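Local structure of TetR family transcription regulator (Marinobacter aquaeolei, 3PAS) at residues L56-V67 with L102-T110; Q139-P147 with W186-N194. The protein probably acts as a TetR-family transcription regulator, binding DNA near the genes it controls through an N-terminal helix-turn-helix domain. All coordinates share one frame; numbering follows the deposited sequence.

Contact 1: L56-V67 with L102-T110. With ACT (acetate ion), chain M.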
loop_
_atom_site.group_PDB
_atom_site.type_symbol
_atom_site.label_atom_id
_atom_site.label_comp_id
_atom_site.label_asym_id
_atom_site.label_seq_id
_atom_site.Cartn_x
_atom_site.Cartn_y
_atom_site.Cartn_z
ATOM N N LEU B 56 -15.615 -7.621 16.854
ATOM C CA LEU B 56 -14.587 -7.314 15.833
ATOM C C LEU B 56 -14.541 -8.377 14.724
ATOM O O LEU B 56 -14.441 -8.047 13.550
ATOM C CB LEU B 56 -13.228 -7.168 16.491
ATOM C CG LEU B 56 -12.983 -6.036 17.484
ATOM C CD1 LEU B 56 -11.516 -6.031 17.983
ATOM C CD2 LEU B 56 -13.386 -4.609 16.991
ATOM N N LEU B 57 -14.615 -9.657 15.086
ATOM C CA LEU B 57 -14.633 -10.736 14.128
ATOM C C LEU B 57 -15.892 -10.698 13.271
ATOM O O LEU B 57 -15.793 -10.802 12.052
ATOM C CB LEU B 57 -14.540 -12.107 14.806
ATOM C CG LEU B 57 -14.320 -13.326 13.900
ATOM C CD1 LEU B 57 -13.162 -13.114 12.857
ATOM C CD2 LEU B 57 -14.068 -14.541 14.800
ATOM N N ALA B 58 -17.060 -10.592 13.905
ATOM C CA ALA B 58 -18.346 -10.503 13.190
ATOM C C ALA B 58 -18.338 -9.318 12.205
ATOM O O ALA B 58 -18.916 -9.382 11.110
ATOM C CB ALA B 58 -19.551 -10.400 14.198
ATOM N N THR B 59 -17.735 -8.219 12.624
ATOM C CA THR B 59 -17.627 -7.019 11.804
ATOM C C THR B 59 -16.723 -7.310 10.608
ATOM O O THR B 59 -17.004 -6.880 9.490
ATOM C CB THR B 59 -17.117 -5.768 12.618
ATOM O OG1 THR B 59 -18.047 -5.467 13.688
ATOM C CG2 THR B 59 -17.063 -4.495 11.722
ATOM N N PHE B 60 -15.625 -8.018 10.845
ATOM C CA PHE B 60 -14.729 -8.371 9.752
ATOM C C PHE B 60 -15.493 -9.219 8.711
ATOM O O PHE B 60 -15.417 -8.959 7.493
ATOM C CB PHE B 60 -13.492 -9.084 10.242
ATOM C CG PHE B 60 -12.543 -9.442 9.142
ATOM C CD1 PHE B 60 -11.831 -8.476 8.532
ATOM C CD2 PHE B 60 -12.460 -10.732 8.680
ATOM C CE1 PHE B 60 -10.947 -8.788 7.479
ATOM C CE2 PHE B 60 -11.578 -11.052 7.659
ATOM C CZ PHE B 60 -10.848 -10.094 7.064
ATOM N N TYR B 61 -16.263 -10.190 9.178
ATOM C CA TYR B 61 -17.067 -11.009 8.263
ATOM C C TYR B 61 -18.178 -10.275 7.566
ATOM O O TYR B 61 -18.487 -10.553 6.396
ATOM C CB TYR B 61 -17.637 -12.232 8.983
ATOM C CG TYR B 61 -16.608 -13.245 9.360
ATOM C CD1 TYR B 61 -15.558 -13.558 8.496
ATOM C CD2 TYR B 61 -16.720 -13.977 10.532
ATOM C CE1 TYR B 61 -14.617 -14.521 8.824
ATOM C CE2 TYR B 61 -15.776 -14.957 10.860
ATOM C CZ TYR B 61 -14.736 -15.225 9.993
ATOM O OH TYR B 61 -13.798 -16.180 10.297
ATOM N N TYR B 62 -18.809 -9.347 8.270
ATOM C CA TYR B 62 -19.801 -8.483 7.674
ATOM C C TYR B 62 -19.181 -7.631 6.533
ATOM O O TYR B 62 -19.743 -7.522 5.418
ATOM C CB TYR B 62 -20.364 -7.574 8.762
ATOM C CG TYR B 62 -21.187 -6.414 8.279
ATOM C CD1 TYR B 62 -22.493 -6.598 7.878
ATOM C CD2 TYR B 62 -20.681 -5.112 8.282
ATOM C CE1 TYR B 62 -23.274 -5.531 7.477
ATOM C CE2 TYR B 62 -21.457 -4.059 7.882
ATOM C CZ TYR B 62 -22.774 -4.283 7.476
ATOM O OH TYR B 62 -23.596 -3.234 7.047
ATOM N N VAL B 63 -18.033 -7.030 6.806
ATOM C CA VAL B 63 -17.359 -6.175 5.827
ATOM C C VAL B 63 -16.920 -7.045 4.607
ATOM O O VAL B 63 -17.244 -6.758 3.450
ATOM C CB VAL B 63 -16.180 -5.435 6.498
ATOM C CG1 VAL B 63 -15.278 -4.827 5.461
ATOM C CG2 VAL B 63 -16.696 -4.354 7.535
ATOM N N SER B 64 -16.242 -8.144 4.901
ATOM C CA SER B 64 -15.760 -9.078 3.892
ATOM C C SER B 64 -16.910 -9.676 3.069
ATOM O O SER B 64 -16.840 -9.740 1.833
ATOM C CB SER B 64 -14.930 -10.197 4.540
ATOM O OG SER B 64 -13.835 -9.669 5.267
ATOM N N ASP B 65 -17.968 -10.112 3.727
ATOM C CA ASP B 65 -19.128 -10.650 3.000
ATOM C C ASP B 65 -19.802 -9.657 2.072
ATOM O O ASP B 65 -20.142 -9.996 0.932
ATOM C CB ASP B 65 -20.148 -11.239 3.946
ATOM C CG ASP B 65 -19.599 -12.463 4.671
ATOM O OD1 ASP B 65 -18.493 -12.921 4.289
ATOM O OD2 ASP B 65 -20.238 -12.923 5.614
ATOM N N GLN B 66 -20.036 -8.450 2.555
ATOM C CA GLN B 66 -20.594 -7.399 1.720
ATOM C C GLN B 66 -19.773 -7.209 0.450
ATOM O O GLN B 66 -20.336 -7.166 -0.658
ATOM C CB GLN B 66 -20.578 -6.063 2.464
ATOM C CG GLN B 66 -21.744 -5.974 3.357
ATOM C CD GLN B 66 -21.936 -4.614 3.770
ATOM O OE1 GLN B 66 -22.429 -3.791 2.991
ATOM N NE2 GLN B 66 -21.529 -4.315 5.008
ATOM N N VAL B 67 -18.466 -7.036 0.630
ATOM C CA VAL B 67 -17.579 -6.808 -0.491
ATOM C C VAL B 67 -17.413 -8.020 -1.400
ATOM O O VAL B 67 -17.495 -7.874 -2.616
ATOM C CB VAL B 67 -16.187 -6.291 -0.062
ATOM C CG1 VAL B 67 -15.247 -6.265 -1.247
ATOM C CG2 VAL B 67 -16.317 -4.885 0.578
ATOM N N LEU B 102 -15.273 0.559 4.814
ATOM C CA LEU B 102 -15.275 -0.901 4.684
ATOM C C LEU B 102 -13.867 -1.386 4.306
ATOM O O LEU B 102 -13.337 -2.337 4.880
ATOM C CB LEU B 102 -16.262 -1.340 3.606
ATOM C CG LEU B 102 -17.764 -1.153 3.796
ATOM C CD1 LEU B 102 -18.442 -1.654 2.461
ATOM C CD2 LEU B 102 -18.303 -1.944 5.077
ATOM N N PHE B 103 -13.257 -0.758 3.314
ATOM C CA PHE B 103 -11.874 -1.076 2.951
ATOM C C PHE B 103 -10.906 -0.831 4.133
ATOM O O PHE B 103 -9.984 -1.610 4.352
ATOM C CB PHE B 103 -11.388 -0.163 1.809
ATOM C CG PHE B 103 -11.842 -0.556 0.419
ATOM C CD1 PHE B 103 -12.963 -1.336 0.202
ATOM C CD2 PHE B 103 -11.141 -0.067 -0.701
ATOM C CE1 PHE B 103 -13.379 -1.661 -1.102
ATOM C CE2 PHE B 103 -11.543 -0.404 -1.975
ATOM C CZ PHE B 103 -12.679 -1.204 -2.165
ATOM N N ARG B 104 -11.081 0.277 4.844
ATOM C CA ARG B 104 -10.172 0.596 5.968
ATOM C C ARG B 104 -10.308 -0.430 7.107
ATOM O O ARG B 104 -9.295 -0.896 7.653
ATOM C CB ARG B 104 -10.443 1.996 6.459
ATOM C CG ARG B 104 -9.526 2.467 7.538
ATOM C CD ARG B 104 -9.338 3.971 7.425
ATOM N NE ARG B 104 -7.932 4.268 7.626
ATOM C CZ ARG B 104 -6.962 3.964 6.758
ATOM N NH1 ARG B 104 -7.229 3.345 5.603
ATOM N NH2 ARG B 104 -5.706 4.275 7.054
ATOM N N TYR B 105 -11.548 -0.787 7.438
ATOM C CA TYR B 105 -11.790 -1.850 8.445
ATOM C C TYR B 105 -11.100 -3.164 8.011
ATOM O O TYR B 105 -10.356 -3.771 8.780
ATOM C CB TYR B 105 -13.277 -2.074 8.761
ATOM C CG TYR B 105 -13.417 -2.979 9.969
ATOM C CD1 TYR B 105 -13.395 -2.448 11.238
ATOM C CD2 TYR B 105 -13.379 -4.360 9.836
ATOM C CE1 TYR B 105 -13.483 -3.271 12.380
ATOM C CE2 TYR B 105 -13.438 -5.197 10.953
ATOM C CZ TYR B 105 -13.492 -4.629 12.227
ATOM O OH TYR B 105 -13.549 -5.411 13.355
ATOM N N HIS B 106 -11.333 -3.594 6.774
ATOM C CA HIS B 106 -10.671 -4.790 6.260
ATOM C C HIS B 106 -9.111 -4.740 6.399
ATOM O O HIS B 106 -8.477 -5.673 6.909
ATOM C CB HIS B 106 -11.068 -5.021 4.784
ATOM C CG HIS B 106 -10.457 -6.258 4.212
ATOM N ND1 HIS B 106 -9.190 -6.266 3.659
ATOM C CD2 HIS B 106 -10.887 -7.539 4.203
ATOM C CE1 HIS B 106 -8.877 -7.499 3.322
ATOM N NE2 HIS B 106 -9.898 -8.287 3.617
ATOM N N GLU B 107 -8.530 -3.638 5.947
ATOM C CA GLU B 107 -7.082 -3.378 6.032
ATOM C C GLU B 107 -6.593 -3.336 7.499
ATOM O O GLU B 107 -5.618 -3.989 7.849
ATOM C CB GLU B 107 -6.782 -2.042 5.342
ATOM C CG GLU B 107 -5.286 -1.585 5.290
ATOM C CD GLU B 107 -4.454 -2.382 4.298
ATOM O OE1 GLU B 107 -5.008 -3.300 3.639
ATOM O OE2 GLU B 107 -3.226 -2.101 4.201
ATOM N N THR B 108 -7.267 -2.582 8.353
ATOM C CA THR B 108 -6.864 -2.519 9.752
ATOM C C THR B 108 -6.897 -3.913 10.384
ATOM O O THR B 108 -5.939 -4.308 11.064
ATOM C CB THR B 108 -7.767 -1.587 10.600
ATOM O OG1 THR B 108 -7.713 -0.267 10.064
ATOM C CG2 THR B 108 -7.243 -1.524 12.056
ATOM N N PHE B 109 -7.979 -4.667 10.146
ATOM C CA PHE B 109 -8.130 -5.999 10.730
ATOM C C PHE B 109 -7.103 -6.978 10.205
ATOM O O PHE B 109 -6.452 -7.695 11.006
ATOM C CB PHE B 109 -9.523 -6.571 10.465
ATOM C CG PHE B 109 -9.859 -7.815 11.270
ATOM C CD1 PHE B 109 -9.437 -9.067 10.865
ATOM C CD2 PHE B 109 -10.651 -7.727 12.413
ATOM C CE1 PHE B 109 -9.743 -10.214 11.594
ATOM C CE2 PHE B 109 -10.967 -8.883 13.160
ATOM C CZ PHE B 109 -10.510 -10.126 12.740
ATOM N N THR B 110 -6.962 -7.051 8.872
ATOM C CA THR B 110 -6.012 -8.020 8.283
ATOM C C THR B 110 -4.569 -7.738 8.687
ATOM O O THR B 110 -3.771 -8.657 8.699
ATOM C CB THR B 110 -6.080 -8.147 6.697
ATOM O OG1 THR B 110 -5.740 -6.899 6.120
ATOM C CG2 THR B 110 -7.439 -8.574 6.220
HETATM C C ACT M . -9.184 3.891 1.866
HETATM O O ACT M . -8.882 5.075 1.594
HETATM O OXT ACT M . -9.202 3.614 3.083
HETATM C CH3 ACT M . -9.485 2.871 0.809
#

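Contact 2: Q139-P147 with W186-N194. With PGO (S-1,2-propanediol), chain N.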
loop_
_atom_site.group_PDB
_atom_site.type_symbol
_atom_site.label_atom_id
_atom_site.label_comp_id
_atom_site.label_asym_id
_atom_site.label_seq_id
_atom_site.Cartn_x
_atom_site.Cartn_y
_atom_site.Cartn_z
ATOM N N GLN B 139 -3.242 -21.494 -15.856
ATOM C CA GLN B 139 -2.782 -22.618 -16.635
ATOM C C GLN B 139 -3.293 -22.637 -18.037
ATOM O O GLN B 139 -2.919 -23.536 -18.759
ATOM C CB GLN B 139 -3.226 -23.931 -15.998
ATOM C CG GLN B 139 -2.992 -24.005 -14.498
ATOM C CD GLN B 139 -1.554 -23.867 -14.176
ATOM O OE1 GLN B 139 -0.719 -24.530 -14.781
ATOM N NE2 GLN B 139 -1.237 -22.985 -13.245
ATOM N N SER B 140 -4.166 -21.702 -18.425
ATOM C CA SER B 140 -4.814 -21.788 -19.736
ATOM C C SER B 140 -4.248 -20.854 -20.747
ATOM O O SER B 140 -4.659 -20.886 -21.913
ATOM C CB SER B 140 -6.326 -21.517 -19.590
ATOM O OG SER B 140 -6.510 -20.151 -19.277
ATOM N N GLY B 141 -3.318 -19.979 -20.347
ATOM C CA GLY B 141 -2.770 -18.981 -21.297
ATOM C C GLY B 141 -3.358 -17.595 -21.083
ATOM O O GLY B 141 -3.021 -16.675 -21.777
ATOM N N LEU B 142 -4.266 -17.432 -20.134
ATOM C CA LEU B 142 -4.862 -16.112 -19.904
ATOM C C LEU B 142 -4.103 -15.230 -18.922
ATOM O O LEU B 142 -3.917 -14.024 -19.159
ATOM C CB LEU B 142 -6.317 -16.256 -19.409
ATOM C CG LEU B 142 -7.307 -16.509 -20.548
ATOM C CD1 LEU B 142 -8.676 -16.761 -19.947
ATOM C CD2 LEU B 142 -7.368 -15.362 -21.546
ATOM N N ILE B 143 -3.756 -15.805 -17.790
ATOM C CA ILE B 143 -3.112 -15.117 -16.688
ATOM C C ILE B 143 -1.708 -15.690 -16.570
ATOM O O ILE B 143 -1.497 -16.907 -16.687
ATOM C CB ILE B 143 -3.831 -15.371 -15.365
ATOM C CG1 ILE B 143 -5.332 -15.026 -15.453
ATOM C CG2 ILE B 143 -3.177 -14.615 -14.162
ATOM C CD1 ILE B 143 -5.618 -13.637 -15.671
ATOM N N LYS B 144 -0.743 -14.814 -16.351
ATOM C CA LYS B 144 0.644 -15.248 -16.144
ATOM C C LYS B 144 0.693 -16.258 -14.988
ATOM O O LYS B 144 0.044 -16.051 -13.946
ATOM C CB LYS B 144 1.503 -14.060 -15.725
ATOM C CG LYS B 144 1.771 -13.009 -16.816
ATOM C CD LYS B 144 2.606 -11.852 -16.250
ATOM C CE LYS B 144 3.034 -10.838 -17.298
ATOM N NZ LYS B 144 1.940 -9.935 -17.692
ATOM N N PRO B 145 1.481 -17.333 -15.159
ATOM C CA PRO B 145 1.558 -18.393 -14.137
ATOM C C PRO B 145 2.533 -17.986 -13.035
ATOM O O PRO B 145 3.624 -18.498 -12.956
ATOM C CB PRO B 145 2.002 -19.615 -14.920
ATOM C CG PRO B 145 2.859 -19.012 -16.063
ATOM C CD PRO B 145 2.168 -17.693 -16.404
ATOM N N VAL B 146 2.080 -17.060 -12.201
ATOM C CA VAL B 146 2.862 -16.505 -11.143
ATOM C C VAL B 146 2.190 -16.743 -9.821
ATOM O O VAL B 146 0.986 -16.953 -9.759
ATOM C CB VAL B 146 3.013 -14.949 -11.330
ATOM C CG1 VAL B 146 3.787 -14.679 -12.570
ATOM C CG2 VAL B 146 1.670 -14.260 -11.340
ATOM N N PRO B 147 2.963 -16.682 -8.733
ATOM C CA PRO B 147 2.423 -16.811 -7.402
ATOM C C PRO B 147 1.316 -15.828 -7.118
ATOM O O PRO B 147 1.362 -14.637 -7.536
ATOM C CB PRO B 147 3.620 -16.519 -6.493
ATOM C CG PRO B 147 4.764 -16.730 -7.250
ATOM C CD PRO B 147 4.429 -16.562 -8.717
ATOM N N TRP B 186 -4.972 -5.483 -15.890
ATOM C CA TRP B 186 -5.071 -6.639 -16.754
ATOM C C TRP B 186 -3.774 -6.881 -17.499
ATOM O O TRP B 186 -3.236 -7.958 -17.474
ATOM C CB TRP B 186 -6.228 -6.496 -17.756
ATOM C CG TRP B 186 -6.245 -7.655 -18.738
ATOM C CD1 TRP B 186 -5.803 -7.644 -20.022
ATOM C CD2 TRP B 186 -6.728 -8.983 -18.493
ATOM N NE1 TRP B 186 -5.970 -8.874 -20.581
ATOM C CE2 TRP B 186 -6.507 -9.722 -19.665
ATOM C CE3 TRP B 186 -7.246 -9.635 -17.364
ATOM C CZ2 TRP B 186 -6.813 -11.083 -19.762
ATOM C CZ3 TRP B 186 -7.537 -10.979 -17.449
ATOM C CH2 TRP B 186 -7.336 -11.687 -18.650
ATOM N N ASP B 187 -3.235 -5.842 -18.122
ATOM C CA ASP B 187 -1.945 -5.963 -18.794
ATOM C C ASP B 187 -0.860 -6.500 -17.841
ATOM O O ASP B 187 -0.028 -7.340 -18.234
ATOM C CB ASP B 187 -1.542 -4.642 -19.385
ATOM C CG ASP B 187 -2.257 -4.325 -20.721
ATOM O OD1 ASP B 187 -3.015 -5.126 -21.268
ATOM O OD2 ASP B 187 -2.043 -3.231 -21.227
ATOM N N ALA B 188 -0.865 -6.034 -16.595
ATOM C CA ALA B 188 0.089 -6.532 -15.597
ATOM C C ALA B 188 0.011 -8.076 -15.398
ATOM O O ALA B 188 1.043 -8.751 -15.368
ATOM C CB ALA B 188 -0.150 -5.843 -14.234
ATOM N N VAL B 189 -1.211 -8.601 -15.265
ATOM C CA VAL B 189 -1.434 -10.018 -14.955
ATOM C C VAL B 189 -1.572 -10.966 -16.154
ATOM O O VAL B 189 -1.471 -12.193 -15.985
ATOM C CB VAL B 189 -2.638 -10.228 -13.992
ATOM C CG1 VAL B 189 -2.445 -9.362 -12.709
ATOM C CG2 VAL B 189 -3.984 -9.966 -14.686
ATOM N N ALA B 190 -1.872 -10.395 -17.308
ATOM C CA ALA B 190 -2.262 -11.192 -18.488
ATOM C C ALA B 190 -1.041 -11.859 -19.134
ATOM O O ALA B 190 0.025 -11.248 -19.280
ATOM C CB ALA B 190 -2.992 -10.294 -19.516
ATOM N N ASP B 191 -1.202 -13.112 -19.524
ATOM C CA ASP B 191 -0.161 -13.876 -20.164
ATOM C C ASP B 191 -0.121 -13.364 -21.596
ATOM O O ASP B 191 -1.138 -13.390 -22.254
ATOM C CB ASP B 191 -0.595 -15.333 -20.104
ATOM C CG ASP B 191 0.436 -16.308 -20.637
ATOM O OD1 ASP B 191 1.250 -15.983 -21.521
ATOM O OD2 ASP B 191 0.365 -17.466 -20.194
ATOM N N ARG B 192 1.028 -12.888 -22.074
ATOM C CA ARG B 192 1.140 -12.333 -23.467
ATOM C C ARG B 192 1.527 -13.363 -24.523
ATOM O O ARG B 192 1.695 -13.014 -25.692
ATOM C CB ARG B 192 2.160 -11.187 -23.502
ATOM C CG ARG B 192 1.788 -10.104 -22.486
ATOM C CD ARG B 192 2.736 -8.889 -22.501
ATOM N NE ARG B 192 2.735 -8.271 -23.802
ATOM C CZ ARG B 192 3.566 -7.295 -24.183
ATOM N NH1 ARG B 192 4.465 -6.787 -23.344
ATOM N NH2 ARG B 192 3.471 -6.824 -25.412
ATOM N N ARG B 193 1.627 -14.628 -24.136
ATOM C CA ARG B 193 1.979 -15.662 -25.135
ATOM C C ARG B 193 0.874 -15.706 -26.190
ATOM O O ARG B 193 -0.332 -15.740 -25.836
ATOM C CB ARG B 193 2.221 -17.032 -24.483
ATOM C CG ARG B 193 3.545 -17.107 -23.689
ATOM C CD ARG B 193 3.729 -18.415 -22.941
ATOM N NE ARG B 193 2.825 -18.552 -21.811
ATOM C CZ ARG B 193 2.747 -19.620 -21.022
ATOM N NH1 ARG B 193 3.543 -20.668 -21.230
ATOM N NH2 ARG B 193 1.869 -19.653 -20.019
ATOM N N ASN B 194 1.302 -15.643 -27.454
ATOM C CA ASN B 194 0.466 -15.664 -28.668
ATOM C C ASN B 194 -0.100 -14.315 -29.108
ATOM O O ASN B 194 -0.665 -14.213 -30.166
ATOM C CB ASN B 194 -0.645 -16.751 -28.584
ATOM C CG ASN B 194 -0.082 -18.133 -28.376
ATOM O OD1 ASN B 194 0.874 -18.535 -29.042
ATOM N ND2 ASN B 194 -0.717 -18.913 -27.479
HETATM C C1 PGO N . -4.798 -10.797 -23.972
HETATM C C2 PGO N . -3.842 -9.615 -24.088
HETATM C C3 PGO N . -2.431 -10.011 -23.672
HETATM O O1 PGO N . -5.152 -11.016 -22.593
HETATM O O2 PGO N . -4.300 -8.525 -23.266
HETATM O O HOH W 1 -1.385 -17.300 -23.915
HETATM O O HOH W 2 -1.242 -18.832 -18.542
HETATM O O HOH W 3 -3.922 -13.222 -21.674
#

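Contact 1: L56-V67 with L102-T110
Phe60 lays its ring against that of Phe109 in an offset stack, the centroids 4.3 Å apart and the planes turned by 18°. Its CB also sits over the Phe109 face, nearly on the ring normal, in a CH-pi contact. With CG anti to the backbone N (chi1 -179°), the Phe60 ring leans across helix 100-110 as a knob among Tyr105, His106, Phe109 and Thr110. The imidazole of His106 lies near parallel but slid aside, its CD2 3.5 Å from Phe60 CE1. Tyr105 answers as the reciprocal knob, set among Leu56, Thr59, Phe60 and Val63. Thr59 CG2 rests over the Tyr105 ring face, 3.7 Å from its centroid, while Tyr105 OH donates to Leu56 O at 2.8 Å. Leu56 O also accepts the helical bond from Phe60 N. A tyrosine suits the place because its ring packs while its buried hydroxyl finds an acceptor. Farther along, Val63 CG2 meets Leu102 CD2 at 3.8 Å, branched chains filling the closest backbone approach. The axes of segments 56-67 and 102-110 approach to 9.5 Å and cross at -128°. Around them, helix 5-24 packs on Thr59 and Val63, helix 117-126 on Leu57 and Phe60, and helix 148-167 on Phe103.

Contact 2: Q139-P147 with W186-N194
A single beta bridge between Ile143 and Ala190 ties the turn after helix 128-140 to the C-terminal tail where it leaves helix 175-189, at the edge of the chain and beside the second subunit. Two nearly straight backbone bonds make it: Lys144 N donates to Val189 O at 2.7 Å, and Asp191 N to Leu142 O at 2.9 Å. The latter donor stands well above the carbonyl plane.

Lys144 reaches back toward the end of helix 175-189, extended until a bend at its last torsion (chi4 77°) turns NZ onto two carbonyls. Lys144 NZ donates hydrogen bonds to Ala188 O and Ala190 O, each 2.8 Å away, a reach that a long aliphatic chain allows. The same nitrogen forms a salt bridge with Asp187 of the second subunit, an exchange returned by the other copy. Cut back to an alanine here, the side chain would probably leave both carbonyls without this shared donor and Asp187 of the second subunit with Arg192 but no lysine.

On the apolar side, Ile143 CD1 touches Trp186 CZ3 at 3.7 Å, and Leu81 and Leu151 also pack on Ile143. Gly141 suits the helix exit, where phi is positive, and Gly141 O lies 3.2 Å from Asp191 CB. Asp191 is gripped side-on by Arg193: Arg193 NE binds Asp191 OD1 at 3.0 Å and NH2 binds OD2 at 2.7 Å, both by syn lone pairs. Arg193 N also donates to OD1, closing an Asx turn.

The guanidinium probably keeps Asp191 ionised and fixes the rotation of its carboxylate, while the charge of Lys144 probably polarises the carbonyls of Ala188 and Ala190, favourably placed at the C-terminal end of helix 175-189; loop and tail together thus meet the second subunit, through Lys144 and Arg192.

Overall arrangement
Contact 1 is core and contact 2 lies toward the surface: their centres stand about 7 and 24 Å from the centre of the chain, and about 30 Å from each other. No helix contributes a segment to both contacts, since 56-67 and 102-110 belong to helices 52-76 and 100-110, whereas 139-147 and 186-194 run off the ends of helices 128-140 and 175-189, including their last residues. Helix 148-167 nevertheless packs against both. The chemistry follows the place: interlocking aromatic and branched side chains join two helices within one subunit, while backbone bridging and the lysine's hydrogen bonds hold loop to tail, and ion pairs brace the tail itself and reach the second subunit.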